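Long-range contact in mandelate racemase/muconate lactonizing protein (Paenibacillus sp., PDB 3V5C), which probably dehydrates galacturonate, as a magnesium-dependent acid-sugar dehydratase of the enolase superfamily: residues I50-M64 with L93-R106. The protein carries 1 engineered substitution. Residues are numbered along the deposited sequence; the frame is centred on the assembly and turned at random.
Sequences ITIDGQTGYGSSIHM and LQLEYPVLDWLGQR
Trp102 slides its indole under the hairpin of strands 42-52 and 55-60, where the antiparallel sheet of the enolase-type N-terminal domain packs on helix 92-107. Its NE1 lies 3.0 Å from both Ile52 O and Gln55 O, two weak, bent bonds to carbonyls that each already accept a backbone N-H across the type I' turn. With CG anti to the backbone N (chi1 -175°), the ring reaches the hairpin end, and Ile52 CB makes a CH-pi contact over its five-membered ring. Replaced by an alanine, Trp102 would lose its NE1 donor, which would probably leave both carbonyls without that shared partner and open a gap beneath Ile52. Glycines suit the close approach: a CB on Gly57 or Gly59 would collide with the helix. Asp101 OD2 takes Tyr58 N almost straight (2.8 Å, 176°). Pro98 has no N-H for the preceding turn, so Gln94 O, at the helix kink, takes Ser61 OG (2.8 Å) on an in-plane lone pair. Trp102 CZ2 sits over the centre of the Arg106 guanidinium, the planes steeply inclined, while Arg106 CB covers the indole face opposite Ile52. Opposite charges suit the turn: Arg106 NH1 forms a salt bridge with Asp53 OD2, on its anti lone pair, at 2.9 Å.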
loop_
_atom_site.group_PDB
_atom_site.type_symbol
_atom_site.label_atom_id
_atom_site.label_comp_id
_atom_site.label_asym_id
_atom_site.label_seq_id
_atom_site.Cartn_x
_atom_site.Cartn_y
_atom_site.Cartn_z
ATOM N N ILE A 50 -5.448 14.248 16.285
ATOM C CA ILE A 50 -5.519 15.712 16.233
ATOM C C ILE A 50 -6.878 16.165 16.753
ATOM O O ILE A 50 -7.894 15.512 16.519
ATOM C CB ILE A 50 -5.262 16.242 14.792
ATOM C CG1 ILE A 50 -5.023 17.759 14.776
ATOM C CG2 ILE A 50 -6.399 15.841 13.825
ATOM C CD1 ILE A 50 -4.477 18.270 13.432
ATOM N N THR A 51 -6.908 17.288 17.468
ATOM C CA THR A 51 -8.182 17.833 17.925
ATOM C C THR A 51 -8.340 19.212 17.311
ATOM O O THR A 51 -7.470 20.063 17.478
ATOM C CB THR A 51 -8.214 17.976 19.453
ATOM O OG1 THR A 51 -7.964 16.704 20.079
ATOM C CG2 THR A 51 -9.581 18.497 19.899
ATOM N N ILE A 52 -9.438 19.404 16.591
ATOM C CA ILE A 52 -9.759 20.675 15.947
ATOM C C ILE A 52 -11.195 20.993 16.319
ATOM O O ILE A 52 -12.080 20.144 16.186
ATOM C CB ILE A 52 -9.636 20.584 14.411
ATOM C CG1 ILE A 52 -8.191 20.312 13.992
ATOM C CG2 ILE A 52 -10.175 21.875 13.743
ATOM C CD1 ILE A 52 -8.072 19.781 12.563
ATOM N N ASP A 53 -11.422 22.211 16.811
ATOM C CA ASP A 53 -12.769 22.627 17.197
ATOM C C ASP A 53 -13.483 21.552 18.025
ATOM O O ASP A 53 -14.627 21.199 17.741
ATOM C CB ASP A 53 -13.593 22.958 15.945
ATOM C CG ASP A 53 -14.908 23.641 16.278
ATOM O OD1 ASP A 53 -14.899 24.481 17.197
ATOM O OD2 ASP A 53 -15.932 23.332 15.637
ATOM N N GLY A 54 -12.791 21.019 19.026
ATOM C CA GLY A 54 -13.394 20.089 19.973
ATOM C C GLY A 54 -13.738 18.687 19.487
ATOM O O GLY A 54 -14.437 17.936 20.175
ATOM N N GLN A 55 -13.246 18.336 18.304
ATOM C CA GLN A 55 -13.469 17.014 17.723
ATOM C C GLN A 55 -12.116 16.387 17.402
ATOM O O GLN A 55 -11.169 17.094 17.072
ATOM C CB GLN A 55 -14.313 17.132 16.447
ATOM C CG GLN A 55 -14.225 15.960 15.473
ATOM C CD GLN A 55 -15.107 14.787 15.869
ATOM O OE1 GLN A 55 -16.316 14.939 16.086
ATOM N NE2 GLN A 55 -14.507 13.607 15.966
ATOM N N THR A 56 -12.027 15.065 17.513
ATOM C CA THR A 56 -10.781 14.354 17.185
ATOM C C THR A 56 -10.779 13.637 15.832
ATOM O O THR A 56 -11.809 13.180 15.336
ATOM C CB THR A 56 -10.419 13.285 18.250
ATOM O OG1 THR A 56 -11.486 12.335 18.353
ATOM C CG2 THR A 56 -10.147 13.923 19.606
ATOM N N GLY A 57 -9.599 13.543 15.236
ATOM C CA GLY A 57 -9.391 12.679 14.089
ATOM C C GLY A 57 -8.107 11.911 14.334
ATOM O O GLY A 57 -7.200 12.420 14.999
ATOM N N TYR A 58 -8.035 10.695 13.808
ATOM C CA TYR A 58 -6.907 9.800 14.014
ATOM C C TYR A 58 -6.282 9.412 12.672
ATOM O O TYR A 58 -6.988 9.241 11.673
ATOM C CB TYR A 58 -7.414 8.497 14.632
ATOM C CG TYR A 58 -7.676 8.500 16.125
ATOM C CD1 TYR A 58 -6.693 8.060 17.015
ATOM C CD2 TYR A 58 -8.922 8.850 16.643
ATOM C CE1 TYR A 58 -6.918 8.014 18.376
ATOM C CE2 TYR A 58 -9.156 8.808 18.035
ATOM C CZ TYR A 58 -8.151 8.395 18.879
ATOM O OH TYR A 58 -8.350 8.333 20.244
ATOM N N GLY A 59 -4.969 9.215 12.647
ATOM C CA GLY A 59 -4.363 8.617 11.464
ATOM C C GLY A 59 -2.874 8.379 11.555
ATOM O O GLY A 59 -2.227 8.790 12.510
ATOM N N SER A 60 -2.333 7.693 10.551
ATOM C CA SER A 60 -0.881 7.551 10.395
ATOM C C SER A 60 -0.196 8.910 10.508
ATOM O O SER A 60 -0.727 9.921 10.046
ATOM C CB SER A 60 -0.578 6.934 9.028
ATOM O OG SER A 60 0.797 7.052 8.696
ATOM N N SER A 61 0.959 8.937 11.153
ATOM C CA SER A 61 1.759 10.160 11.205
ATOM C C SER A 61 3.223 9.763 11.210
ATOM O O SER A 61 3.625 8.935 12.034
ATOM C CB SER A 61 1.425 10.968 12.464
ATOM O OG SER A 61 2.308 12.079 12.589
ATOM N N ILE A 62 4.014 10.328 10.295
ATOM C CA ILE A 62 5.455 10.110 10.313
ATOM C C ILE A 62 6.190 11.440 10.241
ATOM O O ILE A 62 5.621 12.453 9.819
ATOM C CB ILE A 62 5.922 9.152 9.192
ATOM C CG1 ILE A 62 5.708 9.775 7.814
ATOM C CG2 ILE A 62 5.207 7.791 9.327
ATOM C CD1 ILE A 62 6.452 9.048 6.674
ATOM N N HIS A 63 7.448 11.430 10.675
ATOM C CA HIS A 63 8.310 12.607 10.601
ATOM C C HIS A 63 7.765 13.777 11.419
ATOM O O HIS A 63 7.935 14.933 11.030
ATOM C CB HIS A 63 8.472 13.051 9.148
ATOM C CG HIS A 63 9.221 12.079 8.296
ATOM N ND1 HIS A 63 9.476 10.784 8.689
ATOM C CD2 HIS A 63 9.781 12.218 7.071
ATOM C CE1 HIS A 63 10.155 10.163 7.740
ATOM N NE2 HIS A 63 10.354 11.012 6.748
ATOM N N MET A 64 7.085 13.489 12.522
ATOM C CA MET A 64 6.578 14.563 13.380
ATOM C C MET A 64 7.212 14.486 14.755
ATOM O O MET A 64 7.154 13.447 15.404
ATOM C CB MET A 64 5.059 14.478 13.534
ATOM C CG MET A 64 4.478 15.604 14.373
ATOM S SD MET A 64 2.693 15.777 14.200
ATOM C CE MET A 64 2.101 14.237 14.909
ATOM N N LEU A 93 3.014 14.448 5.528
ATOM C CA LEU A 93 3.446 13.212 6.182
ATOM C C LEU A 93 3.011 13.174 7.652
ATOM O O LEU A 93 2.682 12.108 8.188
ATOM C CB LEU A 93 4.956 13.041 6.088
ATOM C CG LEU A 93 5.548 13.078 4.677
ATOM C CD1 LEU A 93 7.071 13.020 4.739
ATOM C CD2 LEU A 93 4.947 11.952 3.798
ATOM N N GLN A 94 3.006 14.339 8.289
ATOM C CA GLN A 94 2.744 14.442 9.714
ATOM C C GLN A 94 1.254 14.402 10.029
ATOM O O GLN A 94 0.843 13.801 11.018
ATOM C CB GLN A 94 3.311 15.758 10.245
ATOM C CG GLN A 94 4.829 15.866 10.179
ATOM C CD GLN A 94 5.353 16.341 8.828
ATOM O OE1 GLN A 94 4.586 16.665 7.910
ATOM N NE2 GLN A 94 6.676 16.377 8.701
ATOM N N LEU A 95 0.440 15.032 9.180
ATOM C CA LEU A 95 -0.948 15.262 9.566
ATOM C C LEU A 95 -2.041 14.980 8.537
ATOM O O LEU A 95 -3.222 15.119 8.864
ATOM C CB LEU A 95 -1.110 16.713 10.071
ATOM C CG LEU A 95 -0.412 17.120 11.363
ATOM C CD1 LEU A 95 -0.663 18.628 11.600
ATOM C CD2 LEU A 95 -0.900 16.276 12.523
ATOM N N GLU A 96 -1.698 14.569 7.325
ATOM C CA GLU A 96 -2.750 14.425 6.316
ATOM C C GLU A 96 -3.788 13.402 6.765
ATOM O O GLU A 96 -4.984 13.574 6.540
ATOM C CB GLU A 96 -2.214 14.040 4.939
ATOM C CG GLU A 96 -1.568 12.667 4.842
ATOM C CD GLU A 96 -0.941 12.445 3.478
ATOM O OE1 GLU A 96 -0.194 11.473 3.352
ATOM O OE2 GLU A 96 -1.210 13.242 2.550
ATOM N N TYR A 97 -3.334 12.321 7.384
ATOM C CA TYR A 97 -4.283 11.286 7.743
ATOM C C TYR A 97 -5.193 11.696 8.902
ATOM O O TYR A 97 -6.409 11.621 8.778
ATOM C CB TYR A 97 -3.597 9.917 7.947
ATOM C CG TYR A 97 -3.173 9.277 6.635
ATOM C CD1 TYR A 97 -4.129 8.875 5.702
ATOM C CD2 TYR A 97 -1.826 9.093 6.303
ATOM C CE1 TYR A 97 -3.797 8.297 4.499
ATOM C CE2 TYR A 97 -1.479 8.491 5.085
ATOM C CZ TYR A 97 -2.481 8.115 4.183
ATOM O OH TYR A 97 -2.182 7.515 2.977
ATOM N N PRO A 98 -4.615 12.137 10.031
ATOM C CA PRO A 98 -5.527 12.663 11.062
ATOM C C PRO A 98 -6.435 13.802 10.550
ATOM O O PRO A 98 -7.586 13.895 10.988
ATOM C CB PRO A 98 -4.579 13.194 12.149
ATOM C CG PRO A 98 -3.243 12.504 11.884
ATOM C CD PRO A 98 -3.191 12.206 10.415
ATOM N N VAL A 99 -5.940 14.668 9.670
ATOM C CA VAL A 99 -6.784 15.758 9.172
ATOM C C VAL A 99 -7.909 15.251 8.271
ATOM O O VAL A 99 -9.074 15.671 8.391
ATOM C CB VAL A 99 -5.938 16.845 8.458
ATOM C CG1 VAL A 99 -6.817 17.738 7.599
ATOM C CG2 VAL A 99 -5.209 17.666 9.505
ATOM N N LEU A 100 -7.590 14.320 7.389
ATOM C CA LEU A 100 -8.631 13.756 6.544
ATOM C C LEU A 100 -9.663 13.002 7.388
ATOM O O LEU A 100 -10.863 13.060 7.113
ATOM C CB LEU A 100 -8.021 12.862 5.456
ATOM C CG LEU A 100 -7.326 13.626 4.329
ATOM C CD1 LEU A 100 -6.487 12.671 3.503
ATOM C CD2 LEU A 100 -8.344 14.319 3.446
ATOM N N ASP A 101 -9.209 12.269 8.400
ATOM C CA ASP A 101 -10.141 11.561 9.266
ATOM C C ASP A 101 -11.024 12.579 9.976
ATOM O O ASP A 101 -12.230 12.385 10.100
ATOM C CB ASP A 101 -9.389 10.733 10.303
ATOM C CG ASP A 101 -10.317 9.825 11.103
ATOM O OD1 ASP A 101 -11.144 9.142 10.483
ATOM O OD2 ASP A 101 -10.230 9.813 12.338
ATOM N N TRP A 102 -10.404 13.664 10.429
ATOM C CA TRP A 102 -11.120 14.713 11.158
ATOM C C TRP A 102 -12.230 15.274 10.276
ATOM O O TRP A 102 -13.375 15.391 10.724
ATOM C CB TRP A 102 -10.182 15.831 11.626
ATOM C CG TRP A 102 -10.908 16.837 12.481
ATOM C CD1 TRP A 102 -10.982 16.843 13.835
ATOM C CD2 TRP A 102 -11.671 17.961 12.023
ATOM N NE1 TRP A 102 -11.757 17.910 14.264
ATOM C CE2 TRP A 102 -12.188 18.606 13.165
ATOM C CE3 TRP A 102 -11.962 18.486 10.757
ATOM C CZ2 TRP A 102 -12.973 19.766 13.079
ATOM C CZ3 TRP A 102 -12.752 19.631 10.670
ATOM C CH2 TRP A 102 -13.250 20.252 11.829
ATOM N N LEU A 103 -11.887 15.627 9.035
ATOM C CA LEU A 103 -12.871 16.191 8.100
ATOM C C LEU A 103 -14.022 15.216 7.894
ATOM O O LEU A 103 -15.190 15.614 7.863
ATOM C CB LEU A 103 -12.219 16.581 6.757
ATOM C CG LEU A 103 -11.323 17.821 6.719
ATOM C CD1 LEU A 103 -10.546 17.883 5.398
ATOM C CD2 LEU A 103 -12.147 19.096 6.918
ATOM N N GLY A 104 -13.697 13.929 7.771
ATOM C CA GLY A 104 -14.712 12.899 7.672
ATOM C C GLY A 104 -15.609 12.847 8.901
ATOM O O GLY A 104 -16.831 12.771 8.772
ATOM N N GLN A 105 -15.017 12.919 10.094
ATOM C CA GLN A 105 -15.822 12.911 11.324
ATOM C C GLN A 105 -16.749 14.129 11.381
ATOM O O GLN A 105 -17.936 13.991 11.700
ATOM C CB GLN A 105 -14.950 12.858 12.586
ATOM C CG GLN A 105 -13.952 11.690 12.635
ATOM C CD GLN A 105 -14.604 10.321 12.532
ATOM O OE1 GLN A 105 -15.687 10.071 13.084
ATOM N NE2 GLN A 105 -13.945 9.425 11.821
ATOM N N ARG A 106 -16.204 15.306 11.070
ATOM C CA ARG A 106 -16.944 16.564 11.188
ATOM C C ARG A 106 -18.105 16.612 10.199
ATOM O O ARG A 106 -19.233 16.990 10.556
ATOM C CB ARG A 106 -15.983 17.741 10.974
ATOM C CG ARG A 106 -16.635 19.141 10.929
ATOM C CD ARG A 106 -17.619 19.392 12.072
ATOM N NE ARG A 106 -17.062 19.335 13.420
ATOM C CZ ARG A 106 -16.474 20.352 14.050
ATOM N NH1 ARG A 106 -16.305 21.515 13.440
ATOM N NH2 ARG A 106 -16.026 20.199 15.288
HETATM O O HOH W 1 -15.975 11.117 15.881
HETATM O O HOH W 2 -0.548 11.932 8.170
HETATM O O HOH W 3 1.601 9.410 7.704
#